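Long-range contact in ribokinase (Thermotoga maritima, PDB 1VM7), which probably phosphorylates ribose at O-5, using ATP and a divalent cation, most likely magnesium, to give D-ribose 5-phosphate: residues A[156-170]-A[179-193]. Sequence-based numbering, arbitrary orientation.
Sequences LECAKRFNGIVIFDP and EIFQYLDYLTPNEKE
Phe168 and Ile180 show how a parallel strand pair is sealed by its connecting segment: Ile180 CD1 sits over the centre of the Phe168 ring, 4.2 Å from its centroid, while Pro170 CA covers the opposite face nearer the rim. Leu156 CD1 and Ala159 CB close over Ile180 from helix 152-161. Farther out, Tyr183, whose CG stands anti to its carbonyl carbon (chi1 -59°), thereby turns a ring face to Lys160 CA and CG; with an alanine in place of Tyr183, the lysine chain would probably lose the ring it lies on and be freer to turn away from Glu179. Lys160 NZ meets Glu179 OE2 in a salt bridge of 3.3 Å, and a water links the same two groups. Just before the strand, Asp185 OD2 accepts from Val166 N at 3.0 Å, while Val166 O receives both Asp185 N and Tyr186 N. Hydrogen bonds from Phe168 N to Tyr186 O and from Thr188 N to Phe168 O hold the parallel strands together. Asp169 OD1 accepts from the Thr188 hydroxyl, which also bonds to Asn261, and forms a salt bridge with Lys226, predicted to bind ATP. Strand 165-168 lies between 143-146 and 186-187 in this PfkB-family kinase's central sheet, helix 256-269 packing over Ile167 and Tyr186.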
ATOM      1  N   LEU A 156     -16.644   0.879  23.928  1.00 30.30           N
ATOM      2  CA  LEU A 156     -17.516   0.510  25.013  1.00 30.70           C
ATOM      3  C   LEU A 156     -17.465   1.526  26.173  1.00 31.18           C
ATOM      4  O   LEU A 156     -18.493   1.937  26.713  1.00 30.48           O
ATOM      5  CB  LEU A 156     -17.142  -0.881  25.516  1.00 30.56           C
ATOM      6  CG  LEU A 156     -17.862  -1.383  26.758  1.00 30.24           C
ATOM      7  CD1 LEU A 156     -19.384  -1.303  26.600  1.00 29.59           C
ATOM      8  CD2 LEU A 156     -17.402  -2.810  27.035  1.00 30.04           C
ATOM      9  N   GLU A 157     -16.259   1.914  26.556  1.00 31.98           N
ATOM     10  CA  GLU A 157     -16.094   2.811  27.677  1.00 32.67           C
ATOM     11  C   GLU A 157     -16.741   4.155  27.378  1.00 32.95           C
ATOM     12  O   GLU A 157     -17.363   4.727  28.257  1.00 32.92           O
ATOM     13  CB  GLU A 157     -14.609   2.970  28.036  1.00 33.44           C
ATOM     14  CG  GLU A 157     -14.347   3.668  29.367  1.00 34.02           C
ATOM     15  CD  GLU A 157     -14.813   2.862  30.569  1.00 36.74           C
ATOM     16  OE1 GLU A 157     -15.521   1.830  30.409  1.00 37.89           O
ATOM     17  OE2 GLU A 157     -14.466   3.269  31.695  1.00 39.17           O
ATOM     18  N   CYS A 158     -16.600   4.645  26.144  1.00 33.51           N
ATOM     19  CA  CYS A 158     -17.276   5.879  25.711  1.00 33.96           C
ATOM     20  C   CYS A 158     -18.792   5.797  25.809  1.00 33.89           C
ATOM     21  O   CYS A 158     -19.424   6.704  26.316  1.00 33.48           O
ATOM     22  CB  CYS A 158     -16.905   6.209  24.268  1.00 34.70           C
ATOM     23  SG  CYS A 158     -15.296   6.909  24.154  1.00 36.15           S
ATOM     24  N   ALA A 159     -19.363   4.715  25.282  1.00 34.20           N
ATOM     25  CA  ALA A 159     -20.808   4.503  25.336  1.00 34.01           C
ATOM     26  C   ALA A 159     -21.298   4.393  26.781  1.00 34.10           C
ATOM     27  O   ALA A 159     -22.378   4.905  27.131  1.00 33.46           O
ATOM     28  CB  ALA A 159     -21.190   3.252  24.535  1.00 33.96           C
ATOM     29  N   LYS A 160     -20.491   3.748  27.624  1.00 34.59           N
ATOM     30  CA  LYS A 160     -20.776   3.660  29.060  1.00 35.19           C
ATOM     31  C   LYS A 160     -20.777   5.025  29.739  1.00 34.93           C
ATOM     32  O   LYS A 160     -21.691   5.345  30.506  1.00 34.92           O
ATOM     33  CB  LYS A 160     -19.749   2.774  29.784  1.00 35.33           C
ATOM     34  CG  LYS A 160     -19.847   1.299  29.492  1.00 36.66           C
ATOM     35  CD  LYS A 160     -18.950   0.486  30.436  1.00 36.71           C
ATOM     36  CE  LYS A 160     -19.642   0.219  31.732  1.00 38.54           C
ATOM     37  NZ  LYS A 160     -18.714  -0.385  32.732  1.00 40.90           N
ATOM     38  N   ARG A 161     -19.734   5.809  29.496  1.00 34.60           N
ATOM     39  CA  ARG A 161     -19.563   7.038  30.254  1.00 35.30           C
ATOM     40  C   ARG A 161     -20.309   8.251  29.687  1.00 35.12           C
ATOM     41  O   ARG A 161     -20.551   9.218  30.419  1.00 35.05           O
ATOM     42  CB  ARG A 161     -18.086   7.390  30.377  1.00 35.78           C
ATOM     43  CG  ARG A 161     -17.281   6.385  31.137  1.00 36.68           C
ATOM     44  CD  ARG A 161     -16.129   7.107  31.797  1.00 40.67           C
ATOM     45  NE  ARG A 161     -14.982   6.241  31.983  1.00 41.96           N
ATOM     46  CZ  ARG A 161     -13.862   6.621  32.578  1.00 43.30           C
ATOM     47  NH1 ARG A 161     -13.732   7.871  33.046  1.00 43.44           N
ATOM     48  NH2 ARG A 161     -12.864   5.746  32.691  1.00 43.89           N
ATOM     49  N   PHE A 162     -20.644   8.221  28.398  1.00 35.09           N
ATOM     50  CA  PHE A 162     -21.241   9.384  27.761  1.00 34.88           C
ATOM     51  C   PHE A 162     -22.580   9.754  28.360  1.00 35.38           C
ATOM     52  O   PHE A 162     -23.541   8.997  28.325  1.00 35.61           O
ATOM     53  CB  PHE A 162     -21.392   9.211  26.250  1.00 34.55           C
ATOM     54  CG  PHE A 162     -21.513  10.523  25.505  1.00 33.66           C
ATOM     55  CD1 PHE A 162     -20.497  11.478  25.577  1.00 33.71           C
ATOM     56  CD2 PHE A 162     -22.631  10.805  24.740  1.00 33.31           C
ATOM     57  CE1 PHE A 162     -20.599  12.667  24.904  1.00 32.39           C
ATOM     58  CE2 PHE A 162     -22.738  11.993  24.059  1.00 31.50           C
ATOM     59  CZ  PHE A 162     -21.717  12.920  24.137  1.00 33.74           C
ATOM     60  N   ASN A 163     -22.620  10.945  28.934  1.00 36.40           N
ATOM     61  CA  ASN A 163     -23.888  11.586  29.228  1.00 36.83           C
ATOM     62  C   ASN A 163     -24.275  12.372  27.972  1.00 36.68           C
ATOM     63  O   ASN A 163     -23.771  13.468  27.711  1.00 37.61           O
ATOM     64  CB  ASN A 163     -23.799  12.473  30.466  1.00 37.27           C
ATOM     65  CG  ASN A 163     -25.158  12.818  31.020  1.00 38.55           C
ATOM     66  OD1 ASN A 163     -26.157  12.179  30.673  1.00 41.35           O
ATOM     67  ND2 ASN A 163     -25.213  13.836  31.877  1.00 39.69           N
ATOM     68  N   GLY A 164     -25.136  11.754  27.177  1.00 36.07           N
ATOM     69  CA  GLY A 164     -25.621  12.317  25.943  1.00 35.43           C
ATOM     70  C   GLY A 164     -26.177  11.212  25.071  1.00 34.84           C
ATOM     71  O   GLY A 164     -26.334  10.074  25.514  1.00 35.10           O
ATOM     72  N   ILE A 165     -26.490  11.555  23.831  1.00 34.19           N
ATOM     73  CA  ILE A 165     -27.033  10.595  22.887  1.00 33.99           C
ATOM     74  C   ILE A 165     -25.878   9.789  22.303  1.00 33.26           C
ATOM     75  O   ILE A 165     -24.916  10.345  21.784  1.00 33.13           O
ATOM     76  CB  ILE A 165     -27.883  11.298  21.805  1.00 33.90           C
ATOM     77  CG1 ILE A 165     -29.110  11.938  22.469  1.00 34.44           C
ATOM     78  CG2 ILE A 165     -28.306  10.327  20.726  1.00 33.04           C
ATOM     79  CD1 ILE A 165     -29.693  13.067  21.680  1.00 35.70           C
ATOM     80  N   VAL A 166     -25.969   8.473  22.463  1.00 33.13           N
ATOM     81  CA  VAL A 166     -24.953   7.540  22.017  1.00 32.42           C
ATOM     82  C   VAL A 166     -25.506   6.777  20.808  1.00 32.59           C
ATOM     83  O   VAL A 166     -26.533   6.080  20.912  1.00 31.66           O
ATOM     84  CB  VAL A 166     -24.541   6.552  23.137  1.00 32.33           C
ATOM     85  CG1 VAL A 166     -23.436   5.587  22.659  1.00 30.67           C
ATOM     86  CG2 VAL A 166     -24.086   7.303  24.369  1.00 31.85           C
ATOM     87  N   ILE A 167     -24.814   6.970  19.674  1.00 32.40           N
ATOM     88  CA  ILE A 167     -25.101   6.343  18.396  1.00 32.60           C
ATOM     89  C   ILE A 167     -23.944   5.394  18.087  1.00 33.07           C
ATOM     90  O   ILE A 167     -22.803   5.833  17.996  1.00 33.20           O
ATOM     91  CB  ILE A 167     -25.186   7.385  17.268  1.00 32.51           C
ATOM     92  CG1 ILE A 167     -26.309   8.392  17.567  1.00 32.06           C
ATOM     93  CG2 ILE A 167     -25.389   6.680  15.936  1.00 32.68           C
ATOM     94  CD1 ILE A 167     -26.264   9.714  16.791  1.00 32.52           C
ATOM     95  N   PHE A 168     -24.251   4.098  17.949  1.00 33.10           N
ATOM     96  CA  PHE A 168     -23.242   3.062  17.681  1.00 32.98           C
ATOM     97  C   PHE A 168     -23.531   2.351  16.347  1.00 32.92           C
ATOM     98  O   PHE A 168     -24.572   1.745  16.155  1.00 32.47           O
ATOM     99  CB  PHE A 168     -23.184   2.067  18.837  1.00 32.32           C
ATOM    100  CG  PHE A 168     -22.298   0.885  18.584  1.00 32.23           C
ATOM    101  CD1 PHE A 168     -20.980   1.051  18.245  1.00 32.03           C
ATOM    102  CD2 PHE A 168     -22.799  -0.413  18.694  1.00 31.88           C
ATOM    103  CE1 PHE A 168     -20.173  -0.037  18.018  1.00 32.67           C
ATOM    104  CE2 PHE A 168     -21.998  -1.500  18.477  1.00 31.60           C
ATOM    105  CZ  PHE A 168     -20.684  -1.325  18.131  1.00 32.35           C
ATOM    106  N   ASP A 169     -22.597   2.500  15.418  1.00 33.15           N
ATOM    107  CA  ASP A 169     -22.646   1.858  14.125  1.00 33.29           C
ATOM    108  C   ASP A 169     -21.834   0.562  14.256  1.00 32.89           C
ATOM    109  O   ASP A 169     -20.595   0.573  14.400  1.00 32.63           O
ATOM    110  CB  ASP A 169     -22.047   2.805  13.100  1.00 34.11           C
ATOM    111  CG  ASP A 169     -22.338   2.419  11.670  1.00 36.79           C
ATOM    112  OD1 ASP A 169     -23.317   1.650  11.446  1.00 39.09           O
ATOM    113  OD2 ASP A 169     -21.588   2.943  10.776  1.00 39.64           O
ATOM    114  N   PRO A 170     -22.524  -0.581  14.260  1.00 33.13           N
ATOM    115  CA  PRO A 170     -21.833  -1.826  14.579  1.00 33.13           C
ATOM    116  C   PRO A 170     -21.067  -2.350  13.351  1.00 33.30           C
ATOM    117  O   PRO A 170     -21.342  -3.424  12.843  1.00 33.07           O
ATOM    118  CB  PRO A 170     -22.981  -2.742  15.010  1.00 33.46           C
ATOM    119  CG  PRO A 170     -24.150  -2.274  14.123  1.00 33.30           C
ATOM    120  CD  PRO A 170     -23.958  -0.797  13.967  1.00 33.15           C
ATOM    121  N   GLU A 179     -22.326  -6.022  26.292  1.00 34.88           N
ATOM    122  CA  GLU A 179     -22.454  -5.027  27.343  1.00 34.76           C
ATOM    123  C   GLU A 179     -22.796  -3.649  26.787  1.00 33.85           C
ATOM    124  O   GLU A 179     -23.427  -2.847  27.478  1.00 33.80           O
ATOM    125  CB  GLU A 179     -21.174  -4.962  28.190  1.00 35.04           C
ATOM    126  CG  GLU A 179     -21.277  -4.121  29.460  1.00 36.16           C
ATOM    127  CD  GLU A 179     -19.913  -3.825  30.109  1.00 36.95           C
ATOM    128  OE1 GLU A 179     -18.905  -4.524  29.808  1.00 39.83           O
ATOM    129  OE2 GLU A 179     -19.853  -2.883  30.934  1.00 37.24           O
ATOM    130  N   ILE A 180     -22.384  -3.374  25.540  1.00 32.73           N
ATOM    131  CA  ILE A 180     -22.515  -2.041  24.979  1.00 31.76           C
ATOM    132  C   ILE A 180     -23.966  -1.628  24.749  1.00 31.17           C
ATOM    133  O   ILE A 180     -24.303  -0.449  24.877  1.00 30.66           O
ATOM    134  CB  ILE A 180     -21.690  -1.886  23.645  1.00 31.99           C
ATOM    135  CG1 ILE A 180     -21.509  -0.416  23.290  1.00 32.25           C
ATOM    136  CG2 ILE A 180     -22.336  -2.660  22.478  1.00 32.00           C
ATOM    137  CD1 ILE A 180     -20.345  -0.184  22.433  1.00 32.33           C
ATOM    138  N   PHE A 181     -24.824  -2.594  24.458  1.00 30.98           N
ATOM    139  CA  PHE A 181     -26.156  -2.317  23.907  1.00 31.16           C
ATOM    140  C   PHE A 181     -27.059  -1.513  24.839  1.00 31.31           C
ATOM    141  O   PHE A 181     -27.779  -0.632  24.391  1.00 31.55           O
ATOM    142  CB  PHE A 181     -26.816  -3.638  23.485  1.00 30.90           C
ATOM    143  CG  PHE A 181     -26.071  -4.352  22.390  1.00 30.41           C
ATOM    144  CD1 PHE A 181     -25.958  -3.780  21.131  1.00 32.01           C
ATOM    145  CD2 PHE A 181     -25.456  -5.574  22.614  1.00 31.08           C
ATOM    146  CE1 PHE A 181     -25.268  -4.415  20.111  1.00 31.07           C
ATOM    147  CE2 PHE A 181     -24.771  -6.213  21.597  1.00 31.89           C
ATOM    148  CZ  PHE A 181     -24.675  -5.617  20.334  1.00 30.89           C
ATOM    149  N   GLN A 182     -27.003  -1.821  26.131  1.00 31.54           N
ATOM    150  CA  GLN A 182     -27.831  -1.150  27.144  1.00 32.25           C
ATOM    151  C   GLN A 182     -27.511   0.350  27.261  1.00 32.57           C
ATOM    152  O   GLN A 182     -28.347   1.136  27.718  1.00 32.47           O
ATOM    153  CB  GLN A 182     -27.644  -1.815  28.522  1.00 32.15           C
ATOM    154  CG  GLN A 182     -26.254  -1.547  29.092  1.00 33.03           C
ATOM    155  CD  GLN A 182     -25.849  -2.492  30.177  1.00 32.65           C
ATOM    156  OE1 GLN A 182     -26.453  -2.502  31.237  1.00 32.96           O
ATOM    157  NE2 GLN A 182     -24.793  -3.273  29.935  1.00 32.94           N
ATOM    158  N   TYR A 183     -26.305   0.732  26.841  1.00 32.56           N
ATOM    159  CA  TYR A 183     -25.860   2.126  26.855  1.00 32.71           C
ATOM    160  C   TYR A 183     -26.197   2.913  25.588  1.00 32.60           C
ATOM    161  O   TYR A 183     -25.947   4.116  25.534  1.00 33.23           O
ATOM    162  CB  TYR A 183     -24.354   2.190  27.115  1.00 32.29           C
ATOM    163  CG  TYR A 183     -23.980   1.550  28.424  1.00 32.64           C
ATOM    164  CD1 TYR A 183     -24.442   2.083  29.633  1.00 33.13           C
ATOM    165  CD2 TYR A 183     -23.197   0.413  28.465  1.00 31.80           C
ATOM    166  CE1 TYR A 183     -24.122   1.492  30.854  1.00 32.14           C
ATOM    167  CE2 TYR A 183     -22.875  -0.181  29.668  1.00 31.86           C
ATOM    168  CZ  TYR A 183     -23.327   0.373  30.867  1.00 32.50           C
ATOM    169  OH  TYR A 183     -23.017  -0.235  32.071  1.00 32.87           O
ATOM    170  N   LEU A 184     -26.801   2.257  24.600  1.00 32.43           N
ATOM    171  CA  LEU A 184     -27.054   2.876  23.303  1.00 32.11           C
ATOM    172  C   LEU A 184     -28.389   3.582  23.223  1.00 31.81           C
ATOM    173  O   LEU A 184     -29.407   3.051  23.648  1.00 31.75           O
ATOM    174  CB  LEU A 184     -27.068   1.816  22.210  1.00 32.10           C
ATOM    175  CG  LEU A 184     -25.815   0.972  22.037  1.00 32.61           C
ATOM    176  CD1 LEU A 184     -25.938   0.244  20.736  1.00 31.67           C
ATOM    177  CD2 LEU A 184     -24.515   1.819  22.121  1.00 32.20           C
ATOM    178  N   ASP A 185     -28.377   4.762  22.620  1.00 31.71           N
ATOM    179  CA  ASP A 185     -29.600   5.457  22.232  1.00 32.05           C
ATOM    180  C   ASP A 185     -29.994   5.065  20.801  1.00 31.56           C
ATOM    181  O   ASP A 185     -31.162   4.922  20.486  1.00 31.30           O
ATOM    182  CB  ASP A 185     -29.411   6.974  22.410  1.00 32.23           C
ATOM    183  CG  ASP A 185     -29.265   7.356  23.884  1.00 33.73           C
ATOM    184  OD1 ASP A 185     -30.283   7.347  24.591  1.00 34.99           O
ATOM    185  OD2 ASP A 185     -28.141   7.610  24.351  1.00 36.87           O
ATOM    186  N   TYR A 186     -28.997   4.870  19.951  1.00 31.54           N
ATOM    187  CA  TYR A 186     -29.206   4.411  18.577  1.00 31.29           C
ATOM    188  C   TYR A 186     -28.211   3.321  18.222  1.00 31.41           C
ATOM    189  O   TYR A 186     -26.993   3.465  18.446  1.00 31.38           O
ATOM    190  CB  TYR A 186     -29.083   5.570  17.561  1.00 31.26           C
ATOM    191  CG  TYR A 186     -30.187   6.578  17.681  1.00 31.33           C
ATOM    192  CD1 TYR A 186     -30.072   7.655  18.543  1.00 31.02           C
ATOM    193  CD2 TYR A 186     -31.367   6.435  16.965  1.00 32.26           C
ATOM    194  CE1 TYR A 186     -31.078   8.568  18.679  1.00 31.11           C
ATOM    195  CE2 TYR A 186     -32.397   7.343  17.112  1.00 31.63           C
ATOM    196  CZ  TYR A 186     -32.241   8.419  17.965  1.00 31.69           C
ATOM    197  OH  TYR A 186     -33.257   9.344  18.131  1.00 31.91           O
ATOM    198  N   LEU A 187     -28.741   2.219  17.687  1.00 31.90           N
ATOM    199  CA  LEU A 187     -27.927   1.187  17.058  1.00 31.92           C
ATOM    200  C   LEU A 187     -28.274   1.205  15.577  1.00 31.91           C
ATOM    201  O   LEU A 187     -29.443   1.145  15.214  1.00 31.53           O
ATOM    202  CB  LEU A 187     -28.247  -0.189  17.657  1.00 32.15           C
ATOM    203  CG  LEU A 187     -27.396  -1.369  17.170  1.00 30.90           C
ATOM    204  CD1 LEU A 187     -26.019  -1.278  17.744  1.00 31.63           C
ATOM    205  CD2 LEU A 187     -28.032  -2.699  17.523  1.00 32.62           C
ATOM    206  N   THR A 188     -27.269   1.281  14.716  1.00 32.24           N
ATOM    207  CA  THR A 188     -27.522   1.556  13.287  1.00 32.87           C
ATOM    208  C   THR A 188     -26.896   0.495  12.384  1.00 33.07           C
ATOM    209  O   THR A 188     -26.012   0.791  11.612  1.00 33.90           O
ATOM    210  CB  THR A 188     -26.985   2.957  12.881  1.00 33.00           C
ATOM    211  OG1 THR A 188     -25.551   2.973  12.950  1.00 33.23           O
ATOM    212  CG2 THR A 188     -27.539   4.051  13.804  1.00 33.69           C
ATOM    213  N   PRO A 189     -27.334  -0.762  12.497  1.00 33.54           N
ATOM    214  CA  PRO A 189     -26.735  -1.785  11.659  1.00 33.95           C
ATOM    215  C   PRO A 189     -27.280  -1.713  10.245  1.00 33.79           C
ATOM    216  O   PRO A 189     -28.402  -1.293  10.063  1.00 33.64           O
ATOM    217  CB  PRO A 189     -27.210  -3.089  12.322  1.00 33.54           C
ATOM    218  CG  PRO A 189     -28.558  -2.714  12.838  1.00 33.61           C
ATOM    219  CD  PRO A 189     -28.418  -1.311  13.333  1.00 33.24           C
ATOM    220  N   ASN A 190     -26.483  -2.107   9.262  1.00 34.10           N
ATOM    221  CA  ASN A 190     -27.019  -2.402   7.940  1.00 34.64           C
ATOM    222  C   ASN A 190     -27.552  -3.831   7.959  1.00 34.87           C
ATOM    223  O   ASN A 190     -27.552  -4.485   9.000  1.00 34.42           O
ATOM    224  CB  ASN A 190     -25.962  -2.197   6.841  1.00 34.63           C
ATOM    225  CG  ASN A 190     -24.810  -3.203   6.897  1.00 36.53           C
ATOM    226  OD1 ASN A 190     -24.960  -4.337   7.363  1.00 37.46           O
ATOM    227  ND2 ASN A 190     -23.637  -2.776   6.406  1.00 37.41           N
ATOM    228  N   GLU A 191     -28.013  -4.324   6.812  1.00 35.75           N
ATOM    229  CA  GLU A 191     -28.742  -5.584   6.785  1.00 35.80           C
ATOM    230  C   GLU A 191     -27.852  -6.793   7.083  1.00 36.14           C
ATOM    231  O   GLU A 191     -28.240  -7.701   7.824  1.00 35.87           O
ATOM    232  CB  GLU A 191     -29.460  -5.753   5.455  1.00 36.27           C
ATOM    233  CG  GLU A 191     -30.341  -6.984   5.436  1.00 38.00           C
ATOM    234  CD  GLU A 191     -31.479  -6.877   4.459  1.00 39.66           C
ATOM    235  OE1 GLU A 191     -31.428  -5.999   3.565  1.00 40.20           O
ATOM    236  OE2 GLU A 191     -32.425  -7.668   4.616  1.00 40.01           O
ATOM    237  N   LYS A 192     -26.645  -6.787   6.534  1.00 36.88           N
ATOM    238  CA  LYS A 192     -25.672  -7.849   6.827  1.00 37.10           C
ATOM    239  C   LYS A 192     -25.254  -7.805   8.293  1.00 36.48           C
ATOM    240  O   LYS A 192     -25.102  -8.840   8.925  1.00 36.88           O
ATOM    241  CB  LYS A 192     -24.424  -7.751   5.936  1.00 38.00           C
ATOM    242  CG  LYS A 192     -24.715  -8.140   4.468  1.00 40.13           C
ATOM    243  CD  LYS A 192     -23.592  -8.959   3.815  1.00 42.01           C
ATOM    244  CE  LYS A 192     -24.030  -9.495   2.443  1.00 41.90           C
ATOM    245  NZ  LYS A 192     -23.467 -10.870   2.167  1.00 42.76           N
ATOM    246  N   GLU A 193     -25.065  -6.608   8.836  1.00 35.48           N
ATOM    247  CA  GLU A 193     -24.714  -6.484  10.233  1.00 34.72           C
ATOM    248  C   GLU A 193     -25.792  -6.965  11.194  1.00 33.95           C
ATOM    249  O   GLU A 193     -25.500  -7.696  12.137  1.00 32.85           O
ATOM    250  CB  GLU A 193     -24.312  -5.077  10.561  1.00 35.48           C
ATOM    251  CG  GLU A 193     -22.990  -4.709   9.883  1.00 36.74           C
ATOM    252  CD  GLU A 193     -22.774  -3.224   9.791  1.00 37.83           C
ATOM    253  OE1 GLU A 193     -23.703  -2.469  10.111  1.00 34.83           O
ATOM    254  OE2 GLU A 193     -21.664  -2.824   9.389  1.00 41.28           O
TER
HETATM  255  O   HOH W   1     -17.418  -2.387  31.285  1.00 39.75           O
HETATM  256  O   HOH W   2     -23.288  -0.006   9.420  1.00 29.66           O